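Local coordinates for putative cell adhesion protein (Parabacteroides distasonis, PDB 3LIU) that probably serves as a fimbrial subunit of the FimA/Mfa1 family, built into a pilus on the bacterial surface and likely to take part in adhesion, at residues L19-K24 with L46-F51; Q97-K102 with I110-N115; A176-A181 with V203-A208; N305-I310 with F352-N357. All blocks are in the same frame, centred on the assembly; numbering follows the deposited sequence.

Interaction 1 (L19-K24 with L46-F51); sequences LALAIK and LTVGVF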
loop_
_atom_site.group_PDB
_atom_site.type_symbol
_atom_site.label_atom_id
_atom_site.label_comp_id
_atom_site.label_asym_id
_atom_site.label_seq_id
_atom_site.Cartn_x
_atom_site.Cartn_y
_atom_site.Cartn_z
ATOM N N LEU A 19 18.669 -25.146 3.370
ATOM C CA LEU A 19 17.328 -24.639 3.604
ATOM C C LEU A 19 16.655 -24.499 2.257
ATOM O O LEU A 19 17.235 -23.908 1.335
ATOM C CB LEU A 19 17.372 -23.274 4.293
ATOM C CG LEU A 19 16.002 -22.665 4.592
ATOM C CD1 LEU A 19 15.185 -23.600 5.536
ATOM C CD2 LEU A 19 16.153 -21.289 5.192
ATOM N N ALA A 20 15.457 -25.067 2.137
ATOM C CA ALA A 20 14.551 -24.790 1.025
ATOM C C ALA A 20 13.229 -24.334 1.619
ATOM O O ALA A 20 12.818 -24.779 2.702
ATOM C CB ALA A 20 14.362 -26.000 0.131
ATOM N N LEU A 21 12.559 -23.448 0.912
ATOM C CA LEU A 21 11.417 -22.733 1.496
ATOM C C LEU A 21 10.311 -22.626 0.452
ATOM O O LEU A 21 10.601 -22.358 -0.687
ATOM C CB LEU A 21 11.887 -21.361 2.028
ATOM C CG LEU A 21 10.901 -20.515 2.833
ATOM C CD1 LEU A 21 11.623 -19.691 3.897
ATOM C CD2 LEU A 21 10.036 -19.629 1.930
ATOM N N ALA A 22 9.058 -22.900 0.832
ATOM C CA ALA A 22 7.919 -22.778 -0.074
ATOM C C ALA A 22 6.944 -21.700 0.414
ATOM O O ALA A 22 6.632 -21.636 1.630
ATOM C CB ALA A 22 7.241 -24.109 -0.229
ATOM N N ILE A 23 6.503 -20.818 -0.499
ATOM C CA ILE A 23 5.494 -19.770 -0.146
ATOM C C ILE A 23 4.134 -20.018 -0.795
ATOM O O ILE A 23 4.032 -20.635 -1.884
ATOM C CB ILE A 23 5.996 -18.333 -0.478
ATOM C CG1 ILE A 23 6.111 -18.122 -1.999
ATOM C CG2 ILE A 23 7.381 -18.094 0.198
ATOM C CD1 ILE A 23 4.821 -17.696 -2.720
ATOM N N LYS A 24 3.082 -19.572 -0.122
ATOM C CA LYS A 24 1.736 -19.691 -0.657
ATOM C C LYS A 24 1.517 -18.620 -1.714
ATOM O O LYS A 24 1.866 -17.463 -1.499
ATOM C CB LYS A 24 0.708 -19.522 0.449
ATOM C CG LYS A 24 -0.710 -19.878 0.046
ATOM C CD LYS A 24 -1.727 -19.244 1.029
ATOM C CE LYS A 24 -1.755 -19.980 2.361
ATOM N NZ LYS A 24 -2.322 -19.150 3.467
ATOM N N LEU A 46 12.269 -14.086 -4.509
ATOM C CA LEU A 46 12.206 -14.172 -3.050
ATOM C C LEU A 46 13.560 -13.862 -2.425
ATOM O O LEU A 46 14.603 -14.437 -2.810
ATOM C CB LEU A 46 11.751 -15.554 -2.595
ATOM C CG LEU A 46 10.302 -15.840 -2.992
ATOM C CD1 LEU A 46 9.998 -17.302 -2.687
ATOM C CD2 LEU A 46 9.342 -14.950 -2.242
ATOM N N THR A 47 13.537 -12.942 -1.465
ATOM C CA THR A 47 14.699 -12.666 -0.621
ATOM C C THR A 47 14.416 -13.232 0.740
ATOM O O THR A 47 13.400 -12.909 1.342
ATOM C CB THR A 47 14.969 -11.155 -0.499
ATOM O OG1 THR A 47 15.174 -10.610 -1.803
ATOM C CG2 THR A 47 16.206 -10.888 0.347
ATOM N N VAL A 48 15.313 -14.076 1.221
ATOM C CA VAL A 48 15.167 -14.781 2.489
ATOM C C VAL A 48 16.292 -14.333 3.426
ATOM O O VAL A 48 17.482 -14.328 3.064
ATOM C CB VAL A 48 15.220 -16.300 2.270
ATOM C CG1 VAL A 48 15.088 -17.060 3.596
ATOM C CG2 VAL A 48 14.130 -16.750 1.249
ATOM N N GLY A 49 15.912 -13.906 4.615
ATOM C CA GLY A 49 16.892 -13.554 5.637
ATOM C C GLY A 49 16.809 -14.592 6.724
ATOM O O GLY A 49 15.712 -14.805 7.304
ATOM N N VAL A 50 17.938 -15.240 7.004
ATOM C CA VAL A 50 18.008 -16.240 8.095
ATOM C C VAL A 50 18.970 -15.717 9.176
ATOM O O VAL A 50 20.152 -15.523 8.895
ATOM C CB VAL A 50 18.575 -17.577 7.546
ATOM C CG1 VAL A 50 18.500 -18.690 8.609
ATOM C CG2 VAL A 50 17.823 -18.000 6.299
ATOM N N PHE A 51 18.483 -15.507 10.393
ATOM C CA PHE A 51 19.283 -14.877 11.455
ATOM C C PHE A 51 19.353 -15.798 12.679
ATOM O O PHE A 51 18.362 -16.032 13.393
ATOM C CB PHE A 51 18.712 -13.482 11.803
ATOM C CG PHE A 51 18.749 -12.502 10.651
ATOM C CD1 PHE A 51 19.849 -11.691 10.428
ATOM C CD2 PHE A 51 17.687 -12.411 9.778
ATOM C CE1 PHE A 51 19.865 -10.783 9.356
ATOM C CE2 PHE A 51 17.698 -11.544 8.727
ATOM C CZ PHE A 51 18.786 -10.718 8.507
#
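Leu46 reaches from its strand toward Ile23, and the whole encounter is made by its outer end. Its CB is still 5.8 Å from Ile23 CG2, too far to touch. The first torsion sets CG anti to the carbonyl carbon (chi1 -67°); Leu46 CG is still 4.9 Å from Ile23 CG2, which leaves the touch to CD1, carried straight on by the second torsion, anti to CA. CD1 thereby arrives over the fork of Ile23, 4.0 Å from Ile23 CG2 and equally far from CG1, while Leu46 CD2 stays slightly farther off, 4.4 Å from Ile23 CG2. The two chains meet at a slant.

Two further apolar pairs follow along the strands. Leu21 CD1 and Val48 CG1 make a looser contact at 4.4 Å. At the other end Leu19 and Val50 lie alongside each other, pointing opposite ways, with Leu19 CD2 3.9 Å from Val50 CG2. Tyr60 of strand 57-66 packs against both Leu19 and Val48.

The backbones do not pair with each other: the axes of these short segments come no nearer than 10.2 Å and are inclined at 128°, while the hydrogen bonds of 19-24 go to strands 71-80 and 141-144. Two strands that meet only through aliphatic side chains, without pairing, are what the core of a beta sandwich looks like, consistent with the transthyretin-like fold of this family's N-terminal region.

Interaction 2 (Q97-K102 with I110-N115); sequences QTELAK and IETTIN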
loop_
_atom_site.group_PDB
_atom_site.type_symbol
_atom_site.label_atom_id
_atom_site.label_comp_id
_atom_site.label_asym_id
_atom_site.label_seq_id
_atom_site.Cartn_x
_atom_site.Cartn_y
_atom_site.Cartn_z
ATOM N N GLN A 97 17.396 -5.506 -2.530
ATOM C CA GLN A 97 17.964 -6.837 -2.325
ATOM C C GLN A 97 19.346 -6.748 -1.672
ATOM O O GLN A 97 19.653 -7.519 -0.788
ATOM C CB GLN A 97 18.065 -7.616 -3.642
ATOM C CG GLN A 97 16.736 -7.957 -4.308
ATOM C CD GLN A 97 16.937 -8.550 -5.701
ATOM O OE1 GLN A 97 17.999 -9.075 -6.006
ATOM N NE2 GLN A 97 15.940 -8.413 -6.562
ATOM N N THR A 98 20.139 -5.752 -2.069
ATOM C CA THR A 98 21.452 -5.562 -1.525
ATOM C C THR A 98 21.398 -4.991 -0.131
ATOM O O THR A 98 22.139 -5.437 0.768
ATOM C CB THR A 98 22.286 -4.651 -2.427
ATOM O OG1 THR A 98 22.436 -5.286 -3.690
ATOM C CG2 THR A 98 23.671 -4.434 -1.815
ATOM N N GLU A 99 20.519 -4.024 0.070
ATOM C CA GLU A 99 20.311 -3.484 1.414
ATOM C C GLU A 99 19.920 -4.593 2.398
ATOM O O GLU A 99 20.456 -4.673 3.490
ATOM C CB GLU A 99 19.242 -2.386 1.399
ATOM C CG GLU A 99 19.704 -1.106 0.710
ATOM C CD GLU A 99 18.660 0.010 0.729
ATOM O OE1 GLU A 99 17.552 -0.175 1.239
ATOM O OE2 GLU A 99 18.952 1.102 0.220
ATOM N N LEU A 100 19.002 -5.457 1.974
ATOM C CA LEU A 100 18.593 -6.562 2.800
ATOM C C LEU A 100 19.796 -7.503 3.045
ATOM O O LEU A 100 19.972 -7.997 4.157
ATOM C CB LEU A 100 17.389 -7.295 2.177
ATOM C CG LEU A 100 16.010 -6.598 2.132
ATOM C CD1 LEU A 100 15.033 -7.449 1.257
ATOM C CD2 LEU A 100 15.392 -6.291 3.528
ATOM N N ALA A 101 20.645 -7.711 2.036
ATOM C CA ALA A 101 21.755 -8.641 2.170
ATOM C C ALA A 101 22.824 -8.079 3.141
ATOM O O ALA A 101 23.644 -8.831 3.662
ATOM C CB ALA A 101 22.353 -8.964 0.822
ATOM N N LYS A 102 22.797 -6.770 3.403
ATOM C CA LYS A 102 23.720 -6.182 4.362
ATOM C C LYS A 102 23.185 -6.145 5.788
ATOM O O LYS A 102 23.939 -5.822 6.684
ATOM C CB LYS A 102 24.112 -4.764 3.925
ATOM C CG LYS A 102 24.917 -4.683 2.641
ATOM C CD LYS A 102 24.874 -3.268 2.031
ATOM C CE LYS A 102 26.088 -2.977 1.135
ATOM N NZ LYS A 102 26.090 -1.531 0.673
ATOM N N ILE A 110 13.977 -6.062 8.637
ATOM C CA ILE A 110 12.543 -5.806 8.426
ATOM C C ILE A 110 12.254 -4.285 8.368
ATOM O O ILE A 110 11.282 -3.850 7.745
ATOM C CB ILE A 110 11.630 -6.531 9.478
ATOM C CG1 ILE A 110 11.754 -5.883 10.858
ATOM C CG2 ILE A 110 11.942 -8.032 9.511
ATOM C CD1 ILE A 110 10.756 -6.497 11.950
ATOM N N GLU A 111 13.114 -3.498 9.018
ATOM C CA GLU A 111 13.054 -2.017 8.961
ATOM C C GLU A 111 13.614 -1.414 7.680
ATOM O O GLU A 111 13.523 -0.198 7.514
ATOM C CB GLU A 111 13.773 -1.391 10.168
ATOM C CG GLU A 111 13.018 -1.567 11.491
ATOM C CD GLU A 111 11.794 -0.620 11.571
ATOM O OE1 GLU A 111 11.776 0.488 10.965
ATOM O OE2 GLU A 111 10.823 -1.003 12.224
ATOM N N THR A 112 14.204 -2.218 6.799
ATOM C CA THR A 112 14.675 -1.733 5.527
ATOM C C THR A 112 13.607 -0.910 4.783
ATOM O O THR A 112 12.461 -1.308 4.695
ATOM C CB THR A 112 15.158 -2.880 4.617
ATOM O OG1 THR A 112 16.213 -3.564 5.267
ATOM C CG2 THR A 112 15.686 -2.345 3.316
ATOM N N THR A 113 13.993 0.267 4.296
ATOM C CA THR A 113 13.034 1.180 3.687
ATOM C C THR A 113 12.797 0.796 2.225
ATOM O O THR A 113 13.748 0.687 1.464
ATOM C CB THR A 113 13.502 2.626 3.776
ATOM O OG1 THR A 113 13.580 2.992 5.164
ATOM C CG2 THR A 113 12.483 3.556 3.054
ATOM N N ILE A 114 11.538 0.608 1.828
ATOM C CA ILE A 114 11.225 0.395 0.389
ATOM C C ILE A 114 10.601 1.698 -0.174
ATOM O O ILE A 114 10.101 2.536 0.605
ATOM C CB ILE A 114 10.313 -0.875 0.146
ATOM C CG1 ILE A 114 9.039 -0.798 0.988
ATOM C CG2 ILE A 114 11.181 -2.169 0.312
ATOM C CD1 ILE A 114 7.966 -2.017 0.854
ATOM N N ASN A 115 10.643 1.863 -1.501
ATOM C CA ASN A 115 10.253 3.104 -2.180
ATOM C C ASN A 115 9.102 2.868 -3.145
ATOM O O ASN A 115 9.113 1.925 -3.941
ATOM C CB ASN A 115 11.439 3.691 -2.920
ATOM C CG ASN A 115 12.611 3.914 -2.013
ATOM O OD1 ASN A 115 12.591 4.824 -1.158
ATOM N ND2 ASN A 115 13.633 3.067 -2.153
HETATM O O HOH W 1 16.130 1.763 1.127
HETATM O O HOH W 2 16.653 1.207 4.310
#
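Thr112 meets two neighbouring residues of helix 94-101, Leu100 and Glu99. The van der Waals part centres on Leu100 CD2, which comes in obliquely to lie 3.3 Å from Thr112 OG1 and 3.6 Å from Thr112 CB. On the other branch, Thr112 CG2 sits anti to the backbone N (chi1 -60° for OG1) and abuts the carboxylate of Glu99, with OE1 at 3.5 Å.

The polar part is carried by water and by residues just before Thr112. Glu99, extended beyond CG, brings OE1 near the backbone of Thr113. Water 1 lies between them, donating to Thr113 O at 2.6 Å; its modelled approach to Glu99 OE1 is too short to be taken at face value. Water 2 accepts from Thr113 N at 2.8 Å and makes a weak bond to Glu99 OE1. The hydroxyl of Thr112 turns back instead to the carbonyl oxygens of Asp108 and Phe109, at the end of helix 106-110.

On its other side Leu100 rests on Thr47 of strand 45-52, whereas strand 113-115 pairs with strand 193-213. The contact thus belongs to a short helical connection between two beta regions, in keeping with the two-domain architecture of FimA-type fimbrillins.

Interaction 3 (A176-A181 with V203-A208); sequences ASIALA and VFIASA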
loop_
_atom_site.group_PDB
_atom_site.type_symbol
_atom_site.label_atom_id
_atom_site.label_comp_id
_atom_site.label_asym_id
_atom_site.label_seq_id
_atom_site.Cartn_x
_atom_site.Cartn_y
_atom_site.Cartn_z
ATOM N N ALA A 176 -1.320 -0.896 -0.302
ATOM C CA ALA A 176 -2.801 -0.867 -0.314
ATOM C C ALA A 176 -3.232 -0.424 -1.694
ATOM O O ALA A 176 -2.442 0.211 -2.420
ATOM C CB ALA A 176 -3.376 0.127 0.767
ATOM N N SER A 177 -4.491 -0.737 -2.051
ATOM C CA SER A 177 -5.045 -0.370 -3.341
ATOM C C SER A 177 -6.162 0.610 -3.107
ATOM O O SER A 177 -7.016 0.350 -2.256
ATOM C CB SER A 177 -5.618 -1.600 -4.026
ATOM O OG SER A 177 -6.435 -1.220 -5.133
ATOM N N ILE A 178 -6.149 1.752 -3.805
ATOM C CA ILE A 178 -7.204 2.738 -3.643
ATOM C C ILE A 178 -7.840 2.995 -4.998
ATOM O O ILE A 178 -7.139 3.252 -6.003
ATOM C CB ILE A 178 -6.694 4.087 -3.020
ATOM C CG1 ILE A 178 -6.099 3.857 -1.640
ATOM C CG2 ILE A 178 -7.826 5.114 -2.913
ATOM C CD1 ILE A 178 -5.417 5.123 -0.985
ATOM N N ALA A 179 -9.159 2.929 -5.043
ATOM C CA ALA A 179 -9.900 3.175 -6.294
ATOM C C ALA A 179 -11.207 3.893 -6.038
ATOM O O ALA A 179 -11.818 3.730 -4.976
ATOM C CB ALA A 179 -10.159 1.883 -7.023
ATOM N N LEU A 180 -11.602 4.712 -7.017
ATOM C CA LEU A 180 -12.890 5.343 -7.077
ATOM C C LEU A 180 -13.846 4.382 -7.783
ATOM O O LEU A 180 -13.701 4.106 -8.990
ATOM C CB LEU A 180 -12.827 6.678 -7.858
ATOM C CG LEU A 180 -14.146 7.456 -7.975
ATOM C CD1 LEU A 180 -14.530 8.128 -6.658
ATOM C CD2 LEU A 180 -14.124 8.472 -9.135
ATOM N N ALA A 181 -14.810 3.886 -7.017
ATOM C CA ALA A 181 -15.788 2.921 -7.461
ATOM C C ALA A 181 -16.950 3.641 -8.126
ATOM O O ALA A 181 -17.550 3.120 -9.031
ATOM C CB ALA A 181 -16.279 2.113 -6.271
ATOM N N VAL A 203 -8.885 11.799 -11.523
ATOM C CA VAL A 203 -8.776 11.299 -10.175
ATOM C C VAL A 203 -7.307 11.317 -9.778
ATOM O O VAL A 203 -6.433 10.975 -10.592
ATOM C CB VAL A 203 -9.330 9.860 -10.079
ATOM C CG1 VAL A 203 -9.337 9.383 -8.632
ATOM C CG2 VAL A 203 -10.765 9.783 -10.677
ATOM N N PHE A 204 -6.994 11.760 -8.568
ATOM C CA PHE A 204 -5.606 11.677 -8.101
ATOM C C PHE A 204 -5.477 11.507 -6.599
ATOM O O PHE A 204 -6.443 11.704 -5.851
ATOM C CB PHE A 204 -4.725 12.841 -8.653
ATOM C CG PHE A 204 -4.915 14.189 -7.966
ATOM C CD1 PHE A 204 -6.005 14.971 -8.240
ATOM C CD2 PHE A 204 -3.967 14.665 -7.072
ATOM C CE1 PHE A 204 -6.176 16.215 -7.641
ATOM C CE2 PHE A 204 -4.114 15.913 -6.453
ATOM C CZ PHE A 204 -5.215 16.702 -6.757
ATOM N N ILE A 205 -4.275 11.106 -6.182
ATOM C CA ILE A 205 -3.994 10.852 -4.787
ATOM C C ILE A 205 -2.992 11.872 -4.266
ATOM O O ILE A 205 -2.055 12.228 -4.995
ATOM C CB ILE A 205 -3.380 9.437 -4.595
ATOM C CG1 ILE A 205 -4.302 8.363 -5.157
ATOM C CG2 ILE A 205 -3.021 9.186 -3.088
ATOM C CD1 ILE A 205 -5.719 8.312 -4.593
ATOM N N ALA A 206 -3.193 12.350 -3.037
ATOM C CA ALA A 206 -2.250 13.308 -2.393
ATOM C C ALA A 206 -1.843 12.749 -1.034
ATOM O O ALA A 206 -2.588 11.993 -0.435
ATOM C CB ALA A 206 -2.898 14.708 -2.237
ATOM N N SER A 207 -0.677 13.132 -0.522
ATOM C CA SER A 207 -0.179 12.598 0.740
ATOM C C SER A 207 -0.149 11.079 0.836
ATOM O O SER A 207 -0.479 10.514 1.872
ATOM C CB SER A 207 -0.940 13.175 1.950
ATOM O OG SER A 207 -0.819 14.589 1.960
ATOM N N ALA A 208 0.321 10.430 -0.232
ATOM C CA ALA A 208 0.652 9.000 -0.217
ATOM C C ALA A 208 2.024 8.888 0.430
ATOM O O ALA A 208 2.968 9.534 -0.039
ATOM C CB ALA A 208 0.699 8.446 -1.676
#
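Ile178 and Ile205 face each other at the first meeting point along 176-181. Ile178 uses its branch methyl: CG2 touches Ile205 CD1 at 4.2 Å, the two side chains crossing at a slant. Ile205 offers the far end of its longer arm, bent at the second torsion (chi2 -57°) so that CD1 is the atom that makes the contact. The other arm of Ile178 is less involved, with Ile178 CD1 4.8 Å from Ile205 CD1.

Ala179, next in sequence, turns its methyl to the opposite side, as in any beta strand. The facing strands, not paired with each other, are those of a beta sandwich: strand 172-185 is bonded to strands 282-284 and 358-366, strand 193-213 to strand 308-319, and the touching parts run 155° apart. The CA atoms of Ile178 and Ile205 are 8.8 Å apart, a separation spanned by side chains and not by backbone bonds.

Leu180 then points inward again. Its CG is anti to the backbone N (chi1 -179°), which extends the chain across the gap until CD2 reaches Val203 CG2 at 3.9 Å. The rest of the leucine trails farther from this partner, its CB lying 4.5 Å from Val203 CG1. Leu309 of strand 308-319 packs against both Ile178 and Val203, while Leu180 also has Val311 and Leu278 as neighbours, and Phe282 lies against both Val203 and Ile205.

Interaction 4 (N305-I310 with F352-N357); sequences NHTLLI and FYVQRN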
loop_
_atom_site.group_PDB
_atom_site.type_symbol
_atom_site.label_atom_id
_atom_site.label_comp_id
_atom_site.label_asym_id
_atom_site.label_seq_id
_atom_site.Cartn_x
_atom_site.Cartn_y
_atom_site.Cartn_z
ATOM N N ASN A 305 -1.858 15.328 7.049
ATOM C CA ASN A 305 -1.501 14.828 5.705
ATOM C C ASN A 305 -1.860 13.351 5.626
ATOM O O ASN A 305 -1.040 12.476 5.334
ATOM C CB ASN A 305 -0.003 15.023 5.371
ATOM C CG ASN A 305 0.301 16.369 4.663
ATOM O OD1 ASN A 305 -0.610 17.176 4.406
ATOM N ND2 ASN A 305 1.622 16.617 4.352
ATOM N N HIS A 306 -3.123 13.078 5.902
ATOM C CA HIS A 306 -3.690 11.785 5.579
ATOM C C HIS A 306 -3.789 11.676 4.090
ATOM O O HIS A 306 -3.939 12.689 3.401
ATOM C CB HIS A 306 -5.062 11.682 6.199
ATOM C CG HIS A 306 -5.011 11.513 7.677
ATOM N ND1 HIS A 306 -4.453 10.399 8.264
ATOM C CD2 HIS A 306 -5.424 12.312 8.684
ATOM C CE1 HIS A 306 -4.540 10.518 9.577
ATOM N NE2 HIS A 306 -5.109 11.674 9.857
ATOM N N THR A 307 -3.709 10.455 3.589
ATOM C CA THR A 307 -3.817 10.212 2.159
ATOM C C THR A 307 -5.214 10.577 1.673
ATOM O O THR A 307 -6.212 10.185 2.303
ATOM C CB THR A 307 -3.522 8.746 1.862
ATOM O OG1 THR A 307 -2.201 8.462 2.307
ATOM C CG2 THR A 307 -3.634 8.410 0.400
ATOM N N LEU A 308 -5.254 11.369 0.592
ATOM C CA LEU A 308 -6.508 11.870 0.015
ATOM C C LEU A 308 -6.699 11.245 -1.338
ATOM O O LEU A 308 -5.724 11.077 -2.095
ATOM C CB LEU A 308 -6.477 13.418 -0.168
ATOM C CG LEU A 308 -6.085 14.277 1.035
ATOM C CD1 LEU A 308 -6.044 15.770 0.705
ATOM C CD2 LEU A 308 -6.983 14.053 2.262
ATOM N N LEU A 309 -7.961 10.940 -1.643
ATOM C CA LEU A 309 -8.421 10.779 -2.978
ATOM C C LEU A 309 -9.175 12.028 -3.365
ATOM O O LEU A 309 -10.135 12.449 -2.691
ATOM C CB LEU A 309 -9.286 9.510 -3.156
ATOM C CG LEU A 309 -9.757 9.321 -4.616
ATOM C CD1 LEU A 309 -9.709 7.876 -5.076
ATOM C CD2 LEU A 309 -11.136 9.930 -4.869
ATOM N N ILE A 310 -8.734 12.632 -4.463
ATOM C CA ILE A 310 -9.342 13.857 -4.961
ATOM C C ILE A 310 -9.837 13.657 -6.394
ATOM O O ILE A 310 -9.082 13.145 -7.264
ATOM C CB ILE A 310 -8.315 15.026 -4.917
ATOM C CG1 ILE A 310 -7.697 15.143 -3.523
ATOM C CG2 ILE A 310 -8.982 16.423 -5.323
ATOM C CD1 ILE A 310 -6.634 16.281 -3.375
ATOM N N PHE A 352 -9.550 4.283 10.469
ATOM C CA PHE A 352 -8.847 3.139 9.891
ATOM C C PHE A 352 -7.698 3.631 8.986
ATOM O O PHE A 352 -6.609 3.036 8.946
ATOM C CB PHE A 352 -9.845 2.314 9.062
ATOM C CG PHE A 352 -9.394 0.936 8.769
ATOM C CD1 PHE A 352 -9.552 -0.079 9.722
ATOM C CD2 PHE A 352 -8.831 0.632 7.539
ATOM C CE1 PHE A 352 -9.114 -1.369 9.448
ATOM C CE2 PHE A 352 -8.409 -0.636 7.242
ATOM C CZ PHE A 352 -8.542 -1.653 8.193
ATOM N N TYR A 353 -7.982 4.671 8.203
ATOM C CA TYR A 353 -7.018 5.217 7.255
ATOM C C TYR A 353 -6.452 4.116 6.323
ATOM O O TYR A 353 -7.197 3.221 5.909
ATOM C CB TYR A 353 -5.953 6.073 8.007
ATOM C CG TYR A 353 -6.591 7.260 8.708
ATOM C CD1 TYR A 353 -7.266 8.224 7.973
ATOM C CD2 TYR A 353 -6.537 7.414 10.089
ATOM C CE1 TYR A 353 -7.865 9.305 8.586
ATOM C CE2 TYR A 353 -7.142 8.503 10.712
ATOM C CZ TYR A 353 -7.802 9.437 9.940
ATOM O OH TYR A 353 -8.414 10.522 10.497
ATOM N N VAL A 354 -5.175 4.181 5.988
ATOM C CA VAL A 354 -4.612 3.362 4.927
ATOM C C VAL A 354 -3.658 2.317 5.476
ATOM O O VAL A 354 -2.575 2.637 5.953
ATOM C CB VAL A 354 -3.899 4.236 3.848
ATOM C CG1 VAL A 354 -3.333 3.377 2.721
ATOM C CG2 VAL A 354 -4.858 5.314 3.312
ATOM N N GLN A 355 -4.079 1.050 5.382
ATOM C CA GLN A 355 -3.321 -0.055 5.918
ATOM C C GLN A 355 -3.073 -1.049 4.796
ATOM O O GLN A 355 -3.835 -1.109 3.830
ATOM C CB GLN A 355 -4.050 -0.716 7.069
ATOM C CG GLN A 355 -4.354 0.216 8.207
ATOM C CD GLN A 355 -5.091 -0.510 9.349
ATOM O OE1 GLN A 355 -4.854 -1.672 9.581
ATOM N NE2 GLN A 355 -5.983 0.180 10.034
ATOM N N ARG A 356 -2.017 -1.831 4.969
ATOM C CA ARG A 356 -1.482 -2.693 3.912
ATOM C C ARG A 356 -2.462 -3.823 3.520
ATOM O O ARG A 356 -3.204 -4.334 4.349
ATOM C CB ARG A 356 -0.169 -3.306 4.390
ATOM C CG ARG A 356 -0.388 -4.358 5.524
ATOM C CD ARG A 356 0.895 -4.750 6.256
ATOM N NE ARG A 356 1.703 -5.605 5.439
ATOM C CZ ARG A 356 2.640 -6.454 5.890
ATOM N NH1 ARG A 356 2.943 -6.549 7.172
ATOM N NH2 ARG A 356 3.297 -7.214 5.011
ATOM N N ASN A 357 -2.412 -4.188 2.246
ATOM C CA ASN A 357 -3.054 -5.390 1.718
ATOM C C ASN A 357 -4.588 -5.371 1.812
ATOM O O ASN A 357 -5.214 -6.410 1.975
ATOM C CB ASN A 357 -2.488 -6.639 2.396
ATOM C CG ASN A 357 -2.650 -7.885 1.525
ATOM O OD1 ASN A 357 -2.396 -7.854 0.327
ATOM N ND2 ASN A 357 -3.067 -8.965 2.125
HETATM O O HOH W 3 -6.572 12.610 12.200
#
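His306 and Tyr353 form a face-to-face aromatic stack between two loops, each running into a strand of the C-terminal beta sandwich, 308-319 and 358-366. This is the tight part of the contact. The ring centroids are 3.8 Å apart and the planes tilt by only 8°, so the imidazole lies almost flat on the phenol. His306 CE1 sits over the centre of the tyrosine ring, 3.5 Å from Tyr353 CZ, and Tyr353 CE1 in turn lies over the centre of the imidazole. With CG anti to the carbonyl carbon in both residues (chi1 -73° in His306), each ring projects from its loop toward the other.

The polar rim of the stack is looser and watered: water 3 bridges His306 NE2 at 2.9 Å and Tyr353 OH at 3.3 Å. An alanine in place of Tyr353 would probably leave one face of the imidazole without its cover and the bridging water without its second anchor.

Beyond the rings the packing thins to a single touch, Thr307 CB against Val354 CG2 at 4.0 Å. The threonine hydroxyl is engaged elsewhere, with Ser207 O. On the far side of Tyr353 the loop braces itself: Gln355 NE2 lies over the face of the Phe352 ring, 3.4 Å above its plane, and donates a nearly straight bond (168°) to a lone pair of Phe352 O at 3.1 Å.

Interactions 1 and 3 are alike in chemistry, each a buried row of aliphatic side chains between strands that do not pair with each other, but they fill different cores about 32 Å apart, centre to centre. Interaction 2 sets a helix against a loop and the start of a strand, and interaction 4 joins two loops; each includes bridging water, but interaction 2 is only partly buried and has a carboxylate, whereas interaction 4 is buried and aromatic. Interaction 2 touches interaction 1, and its strand 113-115 neighbours the strand that supplies 203-208. Interactions 3 and 4 are the closest pair, with centres about 8 Å apart, because strands 193-213 and 308-319 lie side by side.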